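Local coordinates for MarR family transcriptional regulator (Peptoclostridium difficile, PDB 5ERI), which probably binds DNA as a dimeric transcription factor of the MarR family, regulating gene expression, at residues N44-L53 against V122-S133. Residues are numbered along the deposited sequence; the frame is centred on the assembly and turned at random.
Sequences NDIKYKELKL and VYELIIEEENRS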
ATOM      1  N   ASN A  44       9.804   5.801  -0.713  1.00 54.31           N
ATOM      2  CA  ASN A  44       9.284   7.164  -1.018  1.00 62.82           C
ATOM      3  C   ASN A  44       9.221   8.057   0.223  1.00 53.61           C
ATOM      4  O   ASN A  44       9.412   9.257   0.144  1.00 60.68           O
ATOM      5  CB  ASN A  44       7.894   7.102  -1.677  1.00 58.52           C
ATOM      6  CG  ASN A  44       7.964   6.659  -3.093  1.00 55.08           C
ATOM      7  OD1 ASN A  44       8.991   6.837  -3.743  1.00 60.74           O
ATOM      8  ND2 ASN A  44       6.894   6.018  -3.571  1.00 49.08           N
ATOM      9  N   ASP A  45       8.919   7.469   1.371  1.00 58.28           N
ATOM     10  CA  ASP A  45       9.073   8.165   2.658  1.00 58.06           C
ATOM     11  C   ASP A  45      10.497   8.734   2.889  1.00 55.94           C
ATOM     12  O   ASP A  45      10.609   9.770   3.554  1.00 59.48           O
ATOM     13  CB  ASP A  45       8.660   7.245   3.844  1.00 65.20           C
ATOM     14  CG  ASP A  45       7.139   7.170   4.067  1.00 62.10           C
ATOM     15  OD1 ASP A  45       6.356   7.483   3.162  1.00 68.92           O
ATOM     16  OD2 ASP A  45       6.723   6.787   5.166  1.00 66.83           O
ATOM     17  N   ILE A  46      11.555   8.098   2.352  1.00 62.10           N
ATOM     18  CA  ILE A  46      12.951   8.624   2.481  1.00 64.49           C
ATOM     19  C   ILE A  46      13.158   9.819   1.547  1.00 60.38           C
ATOM     20  O   ILE A  46      13.667  10.877   1.928  1.00 60.91           O
ATOM     21  CB  ILE A  46      14.050   7.535   2.199  1.00 67.40           C
ATOM     22  CG1 ILE A  46      13.837   6.227   3.018  1.00 66.08           C
ATOM     23  CG2 ILE A  46      15.468   8.071   2.427  1.00 63.13           C
ATOM     24  CD1 ILE A  46      13.667   6.388   4.497  1.00 63.16           C
ATOM     25  N   LYS A  47      12.753   9.655   0.307  1.00 64.51           N
ATOM     26  CA  LYS A  47      12.976  10.699  -0.704  1.00 62.39           C
ATOM     27  C   LYS A  47      12.152  11.952  -0.401  1.00 58.99           C
ATOM     28  O   LYS A  47      12.593  13.058  -0.615  1.00 55.34           O
ATOM     29  CB  LYS A  47      12.641  10.153  -2.086  1.00 70.13           C
ATOM     30  CG  LYS A  47      13.414   8.874  -2.427  1.00 83.71           C
ATOM     31  CD  LYS A  47      13.397   8.512  -3.915  1.00 91.74           C
ATOM     32  CE  LYS A  47      12.145   7.749  -4.383  1.00 91.73           C
ATOM     33  NZ  LYS A  47      12.205   7.316  -5.832  1.00 85.32           N
ATOM     34  N   TYR A  48      10.981  11.788   0.186  1.00 56.58           N
ATOM     35  CA  TYR A  48      10.057  12.904   0.270  1.00 50.67           C
ATOM     36  C   TYR A  48       9.973  13.473   1.650  1.00 51.44           C
ATOM     37  O   TYR A  48       9.098  14.332   1.890  1.00 47.18           O
ATOM     38  CB  TYR A  48       8.668  12.474  -0.172  1.00 50.53           C
ATOM     39  CG  TYR A  48       8.557  12.147  -1.623  1.00 50.59           C
ATOM     40  CD1 TYR A  48       8.946  13.075  -2.579  1.00 51.15           C
ATOM     41  CD2 TYR A  48       8.034  10.907  -2.051  1.00 44.17           C
ATOM     42  CE1 TYR A  48       8.857  12.774  -3.921  1.00 52.53           C
ATOM     43  CE2 TYR A  48       7.949  10.590  -3.390  1.00 50.97           C
ATOM     44  CZ  TYR A  48       8.347  11.521  -4.328  1.00 52.42           C
ATOM     45  OH  TYR A  48       8.219  11.180  -5.674  1.00 56.33           O
ATOM     46  N   LYS A  49      10.858  13.041   2.561  1.00 54.85           N
ATOM     47  CA  LYS A  49      10.861  13.576   3.952  1.00 60.33           C
ATOM     48  C   LYS A  49      11.203  15.068   3.981  1.00 69.43           C
ATOM     49  O   LYS A  49      10.568  15.846   4.726  1.00 72.96           O
ATOM     50  CB  LYS A  49      11.860  12.830   4.876  1.00 73.37           C
ATOM     51  CG  LYS A  49      12.111  13.511   6.247  1.00 74.68           C
ATOM     52  CD  LYS A  49      13.022  12.681   7.146  1.00 85.69           C
ATOM     53  CE  LYS A  49      13.780  13.549   8.154  1.00 99.13           C
ATOM     54  NZ  LYS A  49      15.205  13.798   7.757  1.00103.80           N
ATOM     55  N   GLU A  50      12.227  15.438   3.192  1.00 73.04           N
ATOM     56  CA  GLU A  50      12.675  16.816   3.117  1.00 80.26           C
ATOM     57  C   GLU A  50      11.595  17.722   2.542  1.00 67.47           C
ATOM     58  O   GLU A  50      11.339  18.766   3.120  1.00 61.84           O
ATOM     59  CB  GLU A  50      14.042  16.971   2.407  1.00 91.16           C
ATOM     60  CG  GLU A  50      15.147  17.515   3.336  1.00 98.83           C
ATOM     61  CD  GLU A  50      15.481  16.620   4.545  1.00106.35           C
ATOM     62  OE1 GLU A  50      16.580  16.015   4.526  1.00112.97           O
ATOM     63  OE2 GLU A  50      14.686  16.536   5.528  1.00 88.94           O
ATOM     64  N   LEU A  51      10.933  17.301   1.461  1.00 55.74           N
ATOM     65  CA  LEU A  51       9.760  18.012   0.973  1.00 52.75           C
ATOM     66  C   LEU A  51       8.477  17.927   1.797  1.00 54.59           C
ATOM     67  O   LEU A  51       7.485  18.521   1.416  1.00 60.90           O
ATOM     68  CB  LEU A  51       9.439  17.558  -0.429  1.00 53.12           C
ATOM     69  CG  LEU A  51      10.536  17.915  -1.415  1.00 55.95           C
ATOM     70  CD1 LEU A  51      10.361  17.124  -2.699  1.00 58.07           C
ATOM     71  CD2 LEU A  51      10.495  19.421  -1.679  1.00 62.88           C
ATOM     72  N   LYS A  52       8.460  17.196   2.906  1.00 62.60           N
ATOM     73  CA  LYS A  52       7.226  17.004   3.692  1.00 65.93           C
ATOM     74  C   LYS A  52       6.039  16.361   2.914  1.00 57.49           C
ATOM     75  O   LYS A  52       4.864  16.614   3.153  1.00 53.81           O
ATOM     76  CB  LYS A  52       6.849  18.305   4.400  1.00 78.73           C
ATOM     77  CG  LYS A  52       7.144  18.215   5.906  1.00 97.55           C
ATOM     78  CD  LYS A  52       7.254  19.576   6.604  1.00115.27           C
ATOM     79  CE  LYS A  52       6.889  19.521   8.098  1.00123.01           C
ATOM     80  NZ  LYS A  52       8.057  19.349   9.016  1.00127.85           N
ATOM     81  N   LEU A  53       6.380  15.483   1.988  1.00 56.61           N
ATOM     82  CA  LEU A  53       5.410  14.772   1.142  1.00 52.49           C
ATOM     83  C   LEU A  53       5.370  13.245   1.381  1.00 51.89           C
ATOM     84  O   LEU A  53       4.895  12.469   0.517  1.00 53.51           O
ATOM     85  CB  LEU A  53       5.765  15.049  -0.320  1.00 48.36           C
ATOM     86  CG  LEU A  53       5.279  16.412  -0.804  1.00 47.02           C
ATOM     87  CD1 LEU A  53       5.917  16.734  -2.127  1.00 48.70           C
ATOM     88  CD2 LEU A  53       3.774  16.587  -0.939  1.00 49.84           C
ATOM     89  N   VAL A 122       7.617  20.828  -7.880  1.00 64.85           N
ATOM     90  CA  VAL A 122       7.790  19.552  -7.213  1.00 59.60           C
ATOM     91  C   VAL A 122       7.199  18.446  -8.096  1.00 53.12           C
ATOM     92  O   VAL A 122       7.702  17.314  -8.122  1.00 52.27           O
ATOM     93  CB  VAL A 122       7.200  19.585  -5.774  1.00 65.06           C
ATOM     94  CG1 VAL A 122       7.159  18.204  -5.148  1.00 70.48           C
ATOM     95  CG2 VAL A 122       8.037  20.510  -4.895  1.00 65.67           C
ATOM     96  N   TYR A 123       6.164  18.778  -8.854  1.00 47.61           N
ATOM     97  CA  TYR A 123       5.458  17.769  -9.632  1.00 52.40           C
ATOM     98  C   TYR A 123       6.424  17.045 -10.559  1.00 52.81           C
ATOM     99  O   TYR A 123       6.350  15.816 -10.699  1.00 56.14           O
ATOM    100  CB  TYR A 123       4.303  18.366 -10.428  1.00 51.04           C
ATOM    101  CG  TYR A 123       3.680  17.354 -11.333  1.00 53.12           C
ATOM    102  CD1 TYR A 123       2.840  16.404 -10.827  1.00 48.90           C
ATOM    103  CD2 TYR A 123       3.952  17.315 -12.679  1.00 53.21           C
ATOM    104  CE1 TYR A 123       2.266  15.440 -11.622  1.00 46.25           C
ATOM    105  CE2 TYR A 123       3.384  16.330 -13.492  1.00 52.60           C
ATOM    106  CZ  TYR A 123       2.546  15.399 -12.948  1.00 50.41           C
ATOM    107  OH  TYR A 123       1.948  14.401 -13.705  1.00 43.77           O
ATOM    108  N   GLU A 124       7.349  17.794 -11.158  1.00 56.53           N
ATOM    109  CA  GLU A 124       8.252  17.221 -12.150  1.00 60.05           C
ATOM    110  C   GLU A 124       9.225  16.354 -11.418  1.00 51.27           C
ATOM    111  O   GLU A 124       9.539  15.260 -11.881  1.00 51.21           O
ATOM    112  CB  GLU A 124       9.008  18.308 -12.957  1.00 74.45           C
ATOM    113  CG  GLU A 124       8.143  19.229 -13.844  1.00 85.15           C
ATOM    114  CD  GLU A 124       7.118  18.504 -14.743  1.00 92.36           C
ATOM    115  OE1 GLU A 124       6.177  19.189 -15.227  1.00 89.10           O
ATOM    116  OE2 GLU A 124       7.227  17.267 -14.970  1.00102.17           O
ATOM    117  N   LEU A 125       9.692  16.856 -10.284  1.00 43.88           N
ATOM    118  CA  LEU A 125      10.529  16.069  -9.391  1.00 54.17           C
ATOM    119  C   LEU A 125       9.864  14.703  -9.026  1.00 54.19           C
ATOM    120  O   LEU A 125      10.495  13.631  -9.053  1.00 54.22           O
ATOM    121  CB  LEU A 125      10.825  16.897  -8.124  1.00 59.55           C
ATOM    122  CG  LEU A 125      11.908  16.352  -7.148  1.00 83.17           C
ATOM    123  CD1 LEU A 125      13.000  15.486  -7.824  1.00 88.84           C
ATOM    124  CD2 LEU A 125      12.553  17.504  -6.345  1.00 83.08           C
ATOM    125  N   ILE A 126       8.571  14.742  -8.695  1.00 51.98           N
ATOM    126  CA  ILE A 126       7.906  13.543  -8.233  1.00 49.35           C
ATOM    127  C   ILE A 126       7.860  12.554  -9.380  1.00 42.36           C
ATOM    128  O   ILE A 126       8.055  11.363  -9.217  1.00 43.74           O
ATOM    129  CB  ILE A 126       6.484  13.846  -7.706  1.00 45.90           C
ATOM    130  CG1 ILE A 126       6.544  14.590  -6.375  1.00 48.23           C
ATOM    131  CG2 ILE A 126       5.751  12.537  -7.489  1.00 50.24           C
ATOM    132  CD1 ILE A 126       5.213  15.197  -5.939  1.00 48.02           C
ATOM    133  N   ILE A 127       7.553  13.053 -10.560  1.00 48.75           N
ATOM    134  CA  ILE A 127       7.399  12.169 -11.717  1.00 49.08           C
ATOM    135  C   ILE A 127       8.725  11.563 -12.134  1.00 52.51           C
ATOM    136  O   ILE A 127       8.776  10.400 -12.567  1.00 48.33           O
ATOM    137  CB  ILE A 127       6.779  12.943 -12.894  1.00 51.46           C
ATOM    138  CG1 ILE A 127       5.325  13.316 -12.574  1.00 55.09           C
ATOM    139  CG2 ILE A 127       6.796  12.097 -14.148  1.00 48.48           C
ATOM    140  CD1 ILE A 127       4.330  12.152 -12.488  1.00 54.68           C
ATOM    141  N   GLU A 128       9.790  12.362 -12.000  1.00 54.03           N
ATOM    142  CA  GLU A 128      11.145  11.863 -12.174  1.00 61.08           C
ATOM    143  C   GLU A 128      11.356  10.686 -11.202  1.00 56.58           C
ATOM    144  O   GLU A 128      11.867   9.603 -11.578  1.00 56.45           O
ATOM    145  CB  GLU A 128      12.190  12.969 -11.871  1.00 72.83           C
ATOM    146  CG  GLU A 128      12.493  13.966 -12.993  1.00 82.33           C
ATOM    147  CD  GLU A 128      13.664  14.956 -12.673  1.00 93.96           C
ATOM    148  OE1 GLU A 128      14.559  14.695 -11.808  1.00 85.50           O
ATOM    149  OE2 GLU A 128      13.700  16.031 -13.324  1.00 81.78           O
ATOM    150  N   GLU A 129      10.965  10.895  -9.942  1.00 52.41           N
ATOM    151  CA  GLU A 129      11.157   9.821  -8.915  1.00 50.23           C
ATOM    152  C   GLU A 129      10.389   8.568  -9.199  1.00 51.75           C
ATOM    153  O   GLU A 129      10.888   7.441  -8.979  1.00 50.79           O
ATOM    154  CB  GLU A 129      10.870  10.333  -7.526  1.00 48.92           C
ATOM    155  CG  GLU A 129      12.031  11.217  -6.994  1.00 70.27           C
ATOM    156  CD  GLU A 129      13.449  10.552  -7.032  1.00 79.23           C
ATOM    157  OE1 GLU A 129      13.543   9.274  -7.145  1.00 82.19           O
ATOM    158  OE2 GLU A 129      14.472  11.308  -6.943  1.00 80.09           O
ATOM    159  N   GLU A 130       9.184   8.752  -9.736  1.00 50.12           N
ATOM    160  CA  GLU A 130       8.348   7.606 -10.042  1.00 46.95           C
ATOM    161  C   GLU A 130       9.056   6.817 -11.174  1.00 45.83           C
ATOM    162  O   GLU A 130       9.144   5.557 -11.174  1.00 45.54           O
ATOM    163  CB  GLU A 130       6.918   8.109 -10.451  1.00 51.05           C
ATOM    164  CG  GLU A 130       5.845   7.027 -10.604  1.00 64.56           C
ATOM    165  CD  GLU A 130       4.354   7.522 -10.630  1.00 71.45           C
ATOM    166  OE1 GLU A 130       3.517   6.634 -10.934  1.00 71.19           O
ATOM    167  OE2 GLU A 130       3.993   8.732 -10.364  1.00 63.49           O
ATOM    168  N   ASN A 131       9.577   7.546 -12.161  1.00 46.11           N
ATOM    169  CA  ASN A 131      10.234   6.849 -13.293  1.00 49.96           C
ATOM    170  C   ASN A 131      11.498   6.142 -12.806  1.00 52.56           C
ATOM    171  O   ASN A 131      11.827   5.084 -13.296  1.00 43.08           O
ATOM    172  CB  ASN A 131      10.585   7.804 -14.404  1.00 52.89           C
ATOM    173  CG  ASN A 131       9.374   8.236 -15.217  1.00 53.85           C
ATOM    174  OD1 ASN A 131       8.384   7.500 -15.386  1.00 52.84           O
ATOM    175  ND2 ASN A 131       9.478   9.427 -15.776  1.00 50.85           N
ATOM    176  N   ARG A 132      12.174   6.730 -11.822  1.00 46.18           N
ATOM    177  CA  ARG A 132      13.312   6.050 -11.233  1.00 54.37           C
ATOM    178  C   ARG A 132      12.889   4.745 -10.495  1.00 58.92           C
ATOM    179  O   ARG A 132      13.600   3.692 -10.614  1.00 56.33           O
ATOM    180  CB  ARG A 132      14.045   7.014 -10.306  1.00 54.51           C
ATOM    181  CG  ARG A 132      15.390   6.455  -9.883  1.00 78.89           C
ATOM    182  CD  ARG A 132      15.535   6.424  -8.377  1.00 90.15           C
ATOM    183  NE  ARG A 132      16.764   5.763  -7.970  1.00108.40           N
ATOM    184  CZ  ARG A 132      17.066   5.507  -6.705  1.00133.89           C
ATOM    185  NH1 ARG A 132      16.220   5.847  -5.739  1.00145.11           N
ATOM    186  NH2 ARG A 132      18.208   4.920  -6.397  1.00142.41           N
ATOM    187  N   SER A 133      11.725   4.787  -9.785  1.00 53.24           N
ATOM    188  CA  SER A 133      11.246   3.576  -9.049  1.00 47.13           C
ATOM    189  C   SER A 133      10.820   2.550 -10.016  1.00 38.19           C
ATOM    190  O   SER A 133      10.968   1.348  -9.787  1.00 42.59           O
ATOM    191  CB  SER A 133      10.091   3.871  -8.070  1.00 47.99           C
ATOM    192  OG  SER A 133      10.269   5.139  -7.511  1.00 56.80           O
TER
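Lys47, Tyr48 and Leu51 face Glu129, Ile126 and Val122 in turn, with CA atoms 8.5 to 8.8 Å apart, so the chain of 44-53 advances as 122-133 runs back. The first segment closes helix 29-47 and continues through a type I turn from Lys49 to Lys52, whereas the second is unbroken helix.

How a helix end is fastened to a passing helix is seen first in Lys47. Its chain bends at chi3 (-83°), carrying NZ to Glu129 OE1 at 2.7 Å in a salt bridge. The ammonium comes from the anti side of the carboxylate, 34° out of its plane. Ser133 OG donates to Glu129 O, which also receives Ser133 N from the opposite face, so two donors within the helix grip this carbonyl close to the lysine. Arg132 NH1, a like charge, lies 4.3 Å from Lys47 NZ, while the Arg132 guanidinium forms a salt bridge with Glu163 of the second subunit.

Tyr48 crosses Ile126 at about a right angle, its CE1 3.8 Å from Ile126 CG1. The hydroxyl end slides past Glu129, with OH 3.3 Å from Glu129 CB, while the ring stacks on Phe58 of helix 57-66. Beyond it, Leu53 and Val122 meet tip to tip, Leu53 CD1 lying 3.6 Å from Val122 CG1, and Leu51 reaches the same valine more loosely.

The chemistry thus grades from an ion pair at Lys47 to aliphatic packing at Val122, joining the end of helix 29-47 and its following turn to helix 117-138, the two helices that flank the winged helix-turn-helix in the sequence of a MarR protein; the carboxylate probably offsets some of the positive charge gathered near Arg132.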